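Local coordinates for protein reducing end xylose-releasing exo-oligoxylanase (Paenibacillus barengoltzii G22, PDB 5YXT) that probably hydrolyses xylo-oligosaccharides from their reducing end, releasing xylose, as a family 8 glycoside hydrolase of xylan breakdown, at residues D32-Q37 and L361-L366; R89-T94 and A148-G153. All blocks are in the same frame, centred on the assembly; numbering follows the deposited sequence.

Contact 1 of 2, residues D32-Q37 and L361-L366; sequences DETWEQ and LYLFAL
Thr34 points its side chain at helix 355-369 and touches Tyr362, Leu363 and Leu366, its two branches dividing the work. The methyl CG2, anti to the backbone N, lies 3.7 Å from Leu363 CD1, the two side chains passing each other in opposite directions. The hydroxyl branch meets Leu366 tip to tip, with Thr34 OG1 3.3 Å from Leu366 CD2. It also lies at the edge of the Tyr362 ring, near its plane, with Thr34 OG1 4.1 Å from Tyr362 CE1. No hydrogen bond crosses between the segments; the hydroxyl is instead bonded within its own helix to the carbonyl of Arg30, so its polar partner lies on its own side while it faces a leucine methyl. Leu363 spreads its methyls over two residues: CD1 serves Thr34, while the other comes obliquely to the indole, Leu363 CD2 4.1 Å from Trp35 CE3.

These residues belong to helices 24-40 and 355-369, near the two ends of the chain in a mainly helical catalytic domain, the (alpha/alpha)6 barrel fold of glycoside hydrolase family 8. The short segments run nearly antiparallel, at 155°, with their axes 10.7 Å apart. At that separation the contact is made by side chains, and Thr34 and Leu363 mark the closest CA pair at 7.1 Å.

A second shell surrounds the larger groups. Trp35 is bonded through NE1 to Glu40, and its ring stacks with Phe39 and Tyr81 and receives a cation-pi contact from Arg83. Tyr362 OH reaches the carbonyl of Thr347, while Val349 touches both Thr34 and Tyr362.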
ATOM      1  N   ASP C  32      21.775 -11.650  20.705  1.00 21.45           N
ATOM      2  CA  ASP C  32      22.783 -12.439  21.406  1.00 22.79           C
ATOM      3  C   ASP C  32      22.889 -13.850  20.836  1.00 21.39           C
ATOM      4  O   ASP C  32      23.994 -14.383  20.716  1.00 21.19           O
ATOM      5  CB  ASP C  32      22.479 -12.478  22.902  1.00 25.55           C
ATOM      6  CG  ASP C  32      22.519 -11.101  23.528  1.00 32.95           C
ATOM      7  OD1 ASP C  32      23.315 -10.273  23.037  1.00 33.09           O
ATOM      8  OD2 ASP C  32      21.754 -10.837  24.490  1.00 33.08           O
ATOM      9  N   GLU C  33      21.759 -14.473  20.478  1.00 21.41           N
ATOM     10  CA  GLU C  33      21.829 -15.800  19.864  1.00 24.08           C
ATOM     11  C   GLU C  33      22.532 -15.740  18.510  1.00 21.68           C
ATOM     12  O   GLU C  33      23.271 -16.661  18.142  1.00 20.71           O
ATOM     13  CB  GLU C  33      20.429 -16.398  19.703  1.00 26.12           C
ATOM     14  CG  GLU C  33      19.803 -16.921  20.986  1.00 30.16           C
ATOM     15  CD  GLU C  33      18.308 -17.178  20.839  1.00 38.36           C
ATOM     16  OE1 GLU C  33      17.724 -16.727  19.827  1.00 36.05           O
ATOM     17  OE2 GLU C  33      17.716 -17.834  21.733  1.00 43.60           O
ATOM     18  N   THR C  34      22.314 -14.659  17.756  1.00 18.98           N
ATOM     19  CA  THR C  34      22.982 -14.504  16.470  1.00 19.39           C
ATOM     20  C   THR C  34      24.482 -14.324  16.645  1.00 18.66           C
ATOM     21  O   THR C  34      25.277 -14.951  15.935  1.00 18.24           O
ATOM     22  CB  THR C  34      22.396 -13.317  15.716  1.00 19.15           C
ATOM     23  OG1 THR C  34      20.999 -13.536  15.517  1.00 21.05           O
ATOM     24  CG2 THR C  34      23.087 -13.158  14.367  1.00 20.77           C
ATOM     25  N   TRP C  35      24.891 -13.440  17.561  1.00 19.31           N
ATOM     26  CA  TRP C  35      26.312 -13.314  17.868  1.00 17.78           C
ATOM     27  C   TRP C  35      26.927 -14.679  18.166  1.00 16.73           C
ATOM     28  O   TRP C  35      27.955 -15.058  17.593  1.00 16.64           O
ATOM     29  CB  TRP C  35      26.533 -12.351  19.048  1.00 18.73           C
ATOM     30  CG  TRP C  35      27.972 -12.305  19.433  1.00 20.35           C
ATOM     31  CD1 TRP C  35      28.577 -13.025  20.416  1.00 23.49           C
ATOM     32  CD2 TRP C  35      29.009 -11.547  18.794  1.00 21.04           C
ATOM     33  NE1 TRP C  35      29.924 -12.754  20.442  1.00 23.41           N
ATOM     34  CE2 TRP C  35      30.216 -11.848  19.458  1.00 21.60           C
ATOM     35  CE3 TRP C  35      29.033 -10.636  17.731  1.00 20.43           C
ATOM     36  CZ2 TRP C  35      31.441 -11.273  19.093  1.00 23.40           C
ATOM     37  CZ3 TRP C  35      30.250 -10.056  17.371  1.00 19.77           C
ATOM     38  CH2 TRP C  35      31.438 -10.384  18.051  1.00 19.84           C
ATOM     39  N   GLU C  36      26.293 -15.449  19.043  1.00 19.75           N
ATOM     40  CA  GLU C  36      26.901 -16.712  19.456  1.00 24.22           C
ATOM     41  C   GLU C  36      27.034 -17.684  18.285  1.00 18.76           C
ATOM     42  O   GLU C  36      28.079 -18.320  18.123  1.00 19.29           O
ATOM     43  CB  GLU C  36      26.109 -17.310  20.612  1.00 23.34           C
ATOM     44  CG  GLU C  36      26.157 -16.390  21.843  1.00 30.77           C
ATOM     45  CD  GLU C  36      25.525 -16.971  23.092  1.00 37.31           C
ATOM     46  OE1 GLU C  36      24.457 -16.464  23.509  1.00 43.63           O
ATOM     47  OE2 GLU C  36      26.113 -17.902  23.683  1.00 46.48           O
ATOM     48  N   GLN C  37      26.009 -17.770  17.427  1.00 19.76           N
ATOM     49  CA  GLN C  37      26.072 -18.671  16.274  1.00 19.07           C
ATOM     50  C   GLN C  37      27.193 -18.291  15.314  1.00 17.32           C
ATOM     51  O   GLN C  37      27.775 -19.161  14.658  1.00 17.60           O
ATOM     52  CB  GLN C  37      24.735 -18.668  15.523  1.00 21.04           C
ATOM     53  CG  GLN C  37      23.565 -19.285  16.274  1.00 22.26           C
ATOM     54  CD  GLN C  37      22.368 -19.542  15.366  1.00 28.04           C
ATOM     55  OE1 GLN C  37      21.458 -18.720  15.261  1.00 30.18           O
ATOM     56  NE2 GLN C  37      22.364 -20.693  14.712  1.00 34.47           N
ATOM     57  N   LEU C 361      25.833  -9.789   6.434  1.00 12.88           N
ATOM     58  CA  LEU C 361      24.768  -8.829   6.180  1.00 15.48           C
ATOM     59  C   LEU C 361      23.637  -9.003   7.184  1.00 14.73           C
ATOM     60  O   LEU C 361      23.020  -8.024   7.622  1.00 14.08           O
ATOM     61  CB  LEU C 361      24.252  -8.998   4.748  1.00 12.66           C
ATOM     62  CG  LEU C 361      24.995  -8.242   3.640  1.00 17.32           C
ATOM     63  CD1 LEU C 361      26.480  -8.308   3.827  1.00 20.38           C
ATOM     64  CD2 LEU C 361      24.596  -8.779   2.268  1.00 14.66           C
ATOM     65  N   TYR C 362      23.369 -10.248   7.566  1.00 14.38           N
ATOM     66  CA  TYR C 362      22.317 -10.540   8.537  1.00 15.58           C
ATOM     67  C   TYR C 362      22.602  -9.872   9.885  1.00 15.59           C
ATOM     68  O   TYR C 362      21.721  -9.232  10.480  1.00 14.02           O
ATOM     69  CB  TYR C 362      22.201 -12.057   8.675  1.00 15.49           C
ATOM     70  CG  TYR C 362      21.057 -12.575   9.494  1.00 18.37           C
ATOM     71  CD1 TYR C 362      21.048 -12.444  10.880  1.00 19.09           C
ATOM     72  CD2 TYR C 362      20.012 -13.251   8.892  1.00 18.98           C
ATOM     73  CE1 TYR C 362      20.015 -12.938  11.628  1.00 22.25           C
ATOM     74  CE2 TYR C 362      18.968 -13.760   9.645  1.00 21.83           C
ATOM     75  CZ  TYR C 362      18.976 -13.596  11.007  1.00 22.91           C
ATOM     76  OH  TYR C 362      17.941 -14.100  11.757  1.00 22.49           O
ATOM     77  N   LEU C 363      23.832 -10.010  10.385  1.00 15.66           N
ATOM     78  CA  LEU C 363      24.145  -9.417  11.679  1.00 14.02           C
ATOM     79  C   LEU C 363      24.140  -7.896  11.605  1.00 13.84           C
ATOM     80  O   LEU C 363      23.653  -7.232  12.530  1.00 14.68           O
ATOM     81  CB  LEU C 363      25.485  -9.927  12.211  1.00 15.13           C
ATOM     82  CG  LEU C 363      25.785  -9.476  13.651  1.00 15.93           C
ATOM     83  CD1 LEU C 363      24.632  -9.763  14.602  1.00 16.21           C
ATOM     84  CD2 LEU C 363      27.028 -10.121  14.213  1.00 19.46           C
ATOM     85  N   PHE C 364      24.656  -7.328  10.511  1.00 12.62           N
ATOM     86  CA  PHE C 364      24.605  -5.877  10.340  1.00 15.16           C
ATOM     87  C   PHE C 364      23.169  -5.377  10.425  1.00 14.87           C
ATOM     88  O   PHE C 364      22.884  -4.387  11.109  1.00 15.32           O
ATOM     89  CB  PHE C 364      25.216  -5.468   9.000  1.00 15.99           C
ATOM     90  CG  PHE C 364      26.715  -5.320   9.024  1.00 19.72           C
ATOM     91  CD1 PHE C 364      27.372  -4.880  10.162  1.00 17.38           C
ATOM     92  CD2 PHE C 364      27.466  -5.595   7.882  1.00 21.37           C
ATOM     93  CE1 PHE C 364      28.746  -4.738  10.180  1.00 17.64           C
ATOM     94  CE2 PHE C 364      28.850  -5.442   7.881  1.00 19.58           C
ATOM     95  CZ  PHE C 364      29.495  -5.016   9.029  1.00 20.38           C
ATOM     96  N   ALA C 365      22.252  -6.050   9.719  1.00 13.47           N
ATOM     97  CA  ALA C 365      20.851  -5.648   9.732  1.00 13.23           C
ATOM     98  C   ALA C 365      20.268  -5.733  11.134  1.00 13.87           C
ATOM     99  O   ALA C 365      19.559  -4.824  11.580  1.00 14.40           O
ATOM    100  CB  ALA C 365      20.042  -6.517   8.764  1.00 11.95           C
ATOM    101  N   LEU C 366      20.556  -6.826  11.846  1.00 15.62           N
ATOM    102  CA  LEU C 366      20.010  -7.002  13.191  1.00 14.77           C
ATOM    103  C   LEU C 366      20.553  -5.948  14.148  1.00 15.57           C
ATOM    104  O   LEU C 366      19.810  -5.416  14.981  1.00 15.84           O
ATOM    105  CB  LEU C 366      20.330  -8.407  13.702  1.00 16.54           C
ATOM    106  CG  LEU C 366      19.696  -8.861  15.023  1.00 20.70           C
ATOM    107  CD1 LEU C 366      18.204  -8.519  15.050  1.00 20.87           C
ATOM    108  CD2 LEU C 366      19.945 -10.374  15.226  1.00 20.57           C
TER

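Contact 2 of 2, residues R89-T94 and A148-G153; sequences RIWKWT and APFNYG
Trp91 reaches from its helix to the turn at Pro149 and Phe150, and its side chain can be followed outward atom by atom. From CB, a first torsion of -180° sets CG anti to the backbone N and sends the indole toward the turn. Trp91 CD1 lies 3.5 Å from Pro149 O and 3.8 Å from Phe150 CD1, which sits at the indole edge, near its plane, as the two side chains slide past each other in opposite directions. Next comes Trp91 NE1, which donates a hydrogen bond of 2.8 Å to Pro149 O. The N-H...O angle of 158° is fairly straight and the oxygen is only 2° out of the indole plane. At the acceptor the fit is less regular, since the nitrogen stands above the carbonyl plane, 40° out of it.

Lys92, one residue on, flanks the same turn. Lys92 CB is 4.2 Å from Phe150 CZ, at the ring edge and near its plane; the chain then bends at chi2 and crosses Pro149 at about a right angle, bringing Lys92 NZ to 3.7 Å from Pro149 CG. A cis peptide bond precedes Pro149, and an inverse gamma turn centred on Asn151 leads into helix 152-165. Across that turn Phe150 O stands 3.5 Å above the plane of the Tyr152 ring, over its centre.

Tyr152 OH ties the start of that helix back to helix 84-98 through hydrogen bonds with Asp88 and Gln84. Trp91 also packs on Met75 of helix 68-80 and Leu136 of helix 126-143, while Arg89 and Ile90 rest on strand 48-51.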
ATOM      1  N   ARG C  89      41.926  -9.810  17.973  1.00 20.12           N
ATOM      2  CA  ARG C  89      42.375 -11.006  17.273  1.00 17.22           C
ATOM      3  C   ARG C  89      42.289 -10.821  15.764  1.00 17.39           C
ATOM      4  O   ARG C  89      43.232 -11.148  15.032  1.00 17.81           O
ATOM      5  CB  ARG C  89      41.547 -12.208  17.733  1.00 18.76           C
ATOM      6  CG  ARG C  89      41.974 -12.785  19.092  1.00 22.02           C
ATOM      7  CD  ARG C  89      40.936 -13.775  19.599  1.00 25.14           C
ATOM      8  NE  ARG C  89      41.345 -14.498  20.804  1.00 25.68           N
ATOM      9  CZ  ARG C  89      42.112 -15.586  20.811  1.00 30.46           C
ATOM     10  NH1 ARG C  89      42.415 -16.174  21.968  1.00 27.91           N
ATOM     11  NH2 ARG C  89      42.592 -16.080  19.670  1.00 28.46           N
ATOM     12  N   ILE C  90      41.162 -10.294  15.276  1.00 15.74           N
ATOM     13  CA  ILE C  90      41.004 -10.070  13.837  1.00 16.37           C
ATOM     14  C   ILE C  90      42.023  -9.049  13.345  1.00 15.77           C
ATOM     15  O   ILE C  90      42.724  -9.265  12.348  1.00 17.38           O
ATOM     16  CB  ILE C  90      39.565  -9.623  13.512  1.00 17.74           C
ATOM     17  CG1 ILE C  90      38.542 -10.687  13.955  1.00 18.33           C
ATOM     18  CG2 ILE C  90      39.426  -9.320  12.019  1.00 15.08           C
ATOM     19  CD1 ILE C  90      37.057 -10.292  13.686  1.00 16.24           C
ATOM     20  N   TRP C  91      42.129  -7.927  14.051  1.00 17.04           N
ATOM     21  CA  TRP C  91      43.056  -6.882  13.644  1.00 16.83           C
ATOM     22  C   TRP C  91      44.494  -7.382  13.660  1.00 15.99           C
ATOM     23  O   TRP C  91      45.290  -7.011  12.796  1.00 19.64           O
ATOM     24  CB  TRP C  91      42.890  -5.662  14.542  1.00 15.87           C
ATOM     25  CG  TRP C  91      43.805  -4.517  14.189  1.00 17.83           C
ATOM     26  CD1 TRP C  91      44.690  -3.890  15.030  1.00 18.84           C
ATOM     27  CD2 TRP C  91      43.934  -3.863  12.915  1.00 17.10           C
ATOM     28  NE1 TRP C  91      45.356  -2.896  14.361  1.00 16.95           N
ATOM     29  CE2 TRP C  91      44.917  -2.856  13.063  1.00 17.44           C
ATOM     30  CE3 TRP C  91      43.327  -4.037  11.666  1.00 17.49           C
ATOM     31  CZ2 TRP C  91      45.302  -2.022  12.008  1.00 18.55           C
ATOM     32  CZ3 TRP C  91      43.707  -3.203  10.613  1.00 18.76           C
ATOM     33  CH2 TRP C  91      44.695  -2.210  10.795  1.00 20.10           C
ATOM     34  N   LYS C  92      44.835  -8.263  14.606  1.00 20.68           N
ATOM     35  CA  LYS C  92      46.197  -8.791  14.668  1.00 19.84           C
ATOM     36  C   LYS C  92      46.509  -9.656  13.456  1.00 21.14           C
ATOM     37  O   LYS C  92      47.565  -9.506  12.832  1.00 20.35           O
ATOM     38  CB  LYS C  92      46.405  -9.587  15.960  1.00 21.20           C
ATOM     39  CG  LYS C  92      47.869 -10.001  16.216  1.00 22.02           C
ATOM     40  CD  LYS C  92      48.851  -8.920  15.776  1.00 26.25           C
ATOM     41  CE  LYS C  92      50.137  -8.934  16.598  1.00 33.33           C
ATOM     42  NZ  LYS C  92      51.169  -8.006  16.025  1.00 35.64           N
ATOM     43  N   TRP C  93      45.609 -10.580  13.115  1.00 19.14           N
ATOM     44  CA  TRP C  93      45.781 -11.372  11.900  1.00 21.12           C
ATOM     45  C   TRP C  93      45.941 -10.468  10.685  1.00 22.95           C
ATOM     46  O   TRP C  93      46.777 -10.723   9.803  1.00 20.20           O
ATOM     47  CB  TRP C  93      44.574 -12.295  11.719  1.00 19.27           C
ATOM     48  CG  TRP C  93      44.796 -13.544  10.908  1.00 20.61           C
ATOM     49  CD1 TRP C  93      45.014 -14.802  11.392  1.00 23.85           C
ATOM     50  CD2 TRP C  93      44.771 -13.665   9.481  1.00 22.80           C
ATOM     51  NE1 TRP C  93      45.147 -15.694  10.351  1.00 20.95           N
ATOM     52  CE2 TRP C  93      44.994 -15.017   9.170  1.00 24.75           C
ATOM     53  CE3 TRP C  93      44.601 -12.755   8.433  1.00 21.51           C
ATOM     54  CZ2 TRP C  93      45.043 -15.481   7.855  1.00 24.62           C
ATOM     55  CZ3 TRP C  93      44.641 -13.217   7.136  1.00 24.33           C
ATOM     56  CH2 TRP C  93      44.859 -14.571   6.856  1.00 22.92           C
ATOM     57  N   THR C  94      45.140  -9.401  10.635  1.00 20.76           N
ATOM     58  CA  THR C  94      45.127  -8.503   9.488  1.00 18.43           C
ATOM     59  C   THR C  94      46.473  -7.827   9.299  1.00 21.08           C
ATOM     60  O   THR C  94      47.031  -7.823   8.196  1.00 21.62           O
ATOM     61  CB  THR C  94      44.002  -7.479   9.659  1.00 20.22           C
ATOM     62  OG1 THR C  94      42.740  -8.173   9.684  1.00 20.74           O
ATOM     63  CG2 THR C  94      43.994  -6.472   8.517  1.00 19.79           C
ATOM     64  N   ALA C 148      51.016  -0.267  19.746  1.00 26.63           N
ATOM     65  CA  ALA C 148      51.004  -0.726  18.366  1.00 26.50           C
ATOM     66  C   ALA C 148      51.110  -2.249  18.313  1.00 29.43           C
ATOM     67  O   ALA C 148      51.823  -2.849  19.129  1.00 28.49           O
ATOM     68  CB  ALA C 148      52.158  -0.090  17.585  1.00 25.46           C
ATOM     69  N   PRO C 149      50.408  -2.910  17.381  1.00 27.36           N
ATOM     70  CA  PRO C 149      49.548  -2.261  16.379  1.00 24.47           C
ATOM     71  C   PRO C 149      48.124  -1.956  16.852  1.00 23.49           C
ATOM     72  O   PRO C 149      47.255  -1.656  16.023  1.00 22.52           O
ATOM     73  CB  PRO C 149      49.514  -3.284  15.248  1.00 24.50           C
ATOM     74  CG  PRO C 149      49.643  -4.620  15.951  1.00 28.04           C
ATOM     75  CD  PRO C 149      50.517  -4.368  17.168  1.00 28.23           C
ATOM     76  N   PHE C 150      47.880  -2.019  18.157  1.00 20.60           N
ATOM     77  CA  PHE C 150      46.563  -1.709  18.694  1.00 21.39           C
ATOM     78  C   PHE C 150      46.427  -0.249  19.100  1.00 23.76           C
ATOM     79  O   PHE C 150      45.612   0.072  19.974  1.00 22.84           O
ATOM     80  CB  PHE C 150      46.237  -2.631  19.869  1.00 24.13           C
ATOM     81  CG  PHE C 150      46.448  -4.089  19.565  1.00 27.52           C
ATOM     82  CD1 PHE C 150      45.678  -4.731  18.604  1.00 24.99           C
ATOM     83  CD2 PHE C 150      47.423  -4.818  20.231  1.00 25.99           C
ATOM     84  CE1 PHE C 150      45.877  -6.073  18.318  1.00 22.92           C
ATOM     85  CE2 PHE C 150      47.626  -6.159  19.950  1.00 28.23           C
ATOM     86  CZ  PHE C 150      46.855  -6.788  18.995  1.00 25.51           C
ATOM     87  N   ASN C 151      47.202   0.638  18.474  1.00 21.69           N
ATOM     88  CA  ASN C 151      47.042   2.077  18.637  1.00 22.84           C
ATOM     89  C   ASN C 151      45.999   2.526  17.615  1.00 21.80           C
ATOM     90  O   ASN C 151      46.305   3.152  16.603  1.00 21.21           O
ATOM     91  CB  ASN C 151      48.382   2.796  18.479  1.00 19.93           C
ATOM     92  CG  ASN C 151      49.145   2.390  17.212  1.00 24.49           C
ATOM     93  OD1 ASN C 151      48.993   1.277  16.691  1.00 23.18           O
ATOM     94  ND2 ASN C 151      49.973   3.309  16.708  1.00 24.01           N
ATOM     95  N   TYR C 152      44.731   2.205  17.924  1.00 23.65           N
ATOM     96  CA  TYR C 152      43.666   2.144  16.916  1.00 19.65           C
ATOM     97  C   TYR C 152      43.518   3.452  16.143  1.00 18.00           C
ATOM     98  O   TYR C 152      43.462   3.447  14.910  1.00 19.84           O
ATOM     99  CB  TYR C 152      42.326   1.802  17.575  1.00 18.85           C
ATOM    100  CG  TYR C 152      42.289   0.566  18.462  1.00 20.70           C
ATOM    101  CD1 TYR C 152      42.571  -0.696  17.949  1.00 19.45           C
ATOM    102  CD2 TYR C 152      41.936   0.667  19.806  1.00 18.69           C
ATOM    103  CE1 TYR C 152      42.512  -1.822  18.752  1.00 22.50           C
ATOM    104  CE2 TYR C 152      41.868  -0.458  20.625  1.00 21.02           C
ATOM    105  CZ  TYR C 152      42.162  -1.700  20.094  1.00 24.47           C
ATOM    106  OH  TYR C 152      42.099  -2.830  20.893  1.00 20.80           O
ATOM    107  N   GLY C 153      43.388   4.578  16.857  1.00 20.35           N
ATOM    108  CA  GLY C 153      43.159   5.850  16.185  1.00 21.19           C
ATOM    109  C   GLY C 153      44.302   6.254  15.275  1.00 21.15           C
ATOM    110  O   GLY C 153      44.087   6.837  14.209  1.00 18.37           O
TER

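Contact 1 is the deeper of the two: its touching residues are all buried, and its centre is 14 Å from that of the chain, against 19 Å for contact 2, where Trp91 alone of the touching residues is buried. Contact 1 pairs two helices distant in sequence, and contact 2 joins a helix to the turn opening another, so no helix is shared. Helix 68-80 lies against both, through Met77 at Leu363 and Met75 at Trp91. The chemistry differs too: methyl and ring packing with no hydrogen bond between the segments at contact 1, an indole hydrogen bond to a backbone carbonyl at contact 2. Their centres stand 23 Å apart, and nearest atoms about 7 Å.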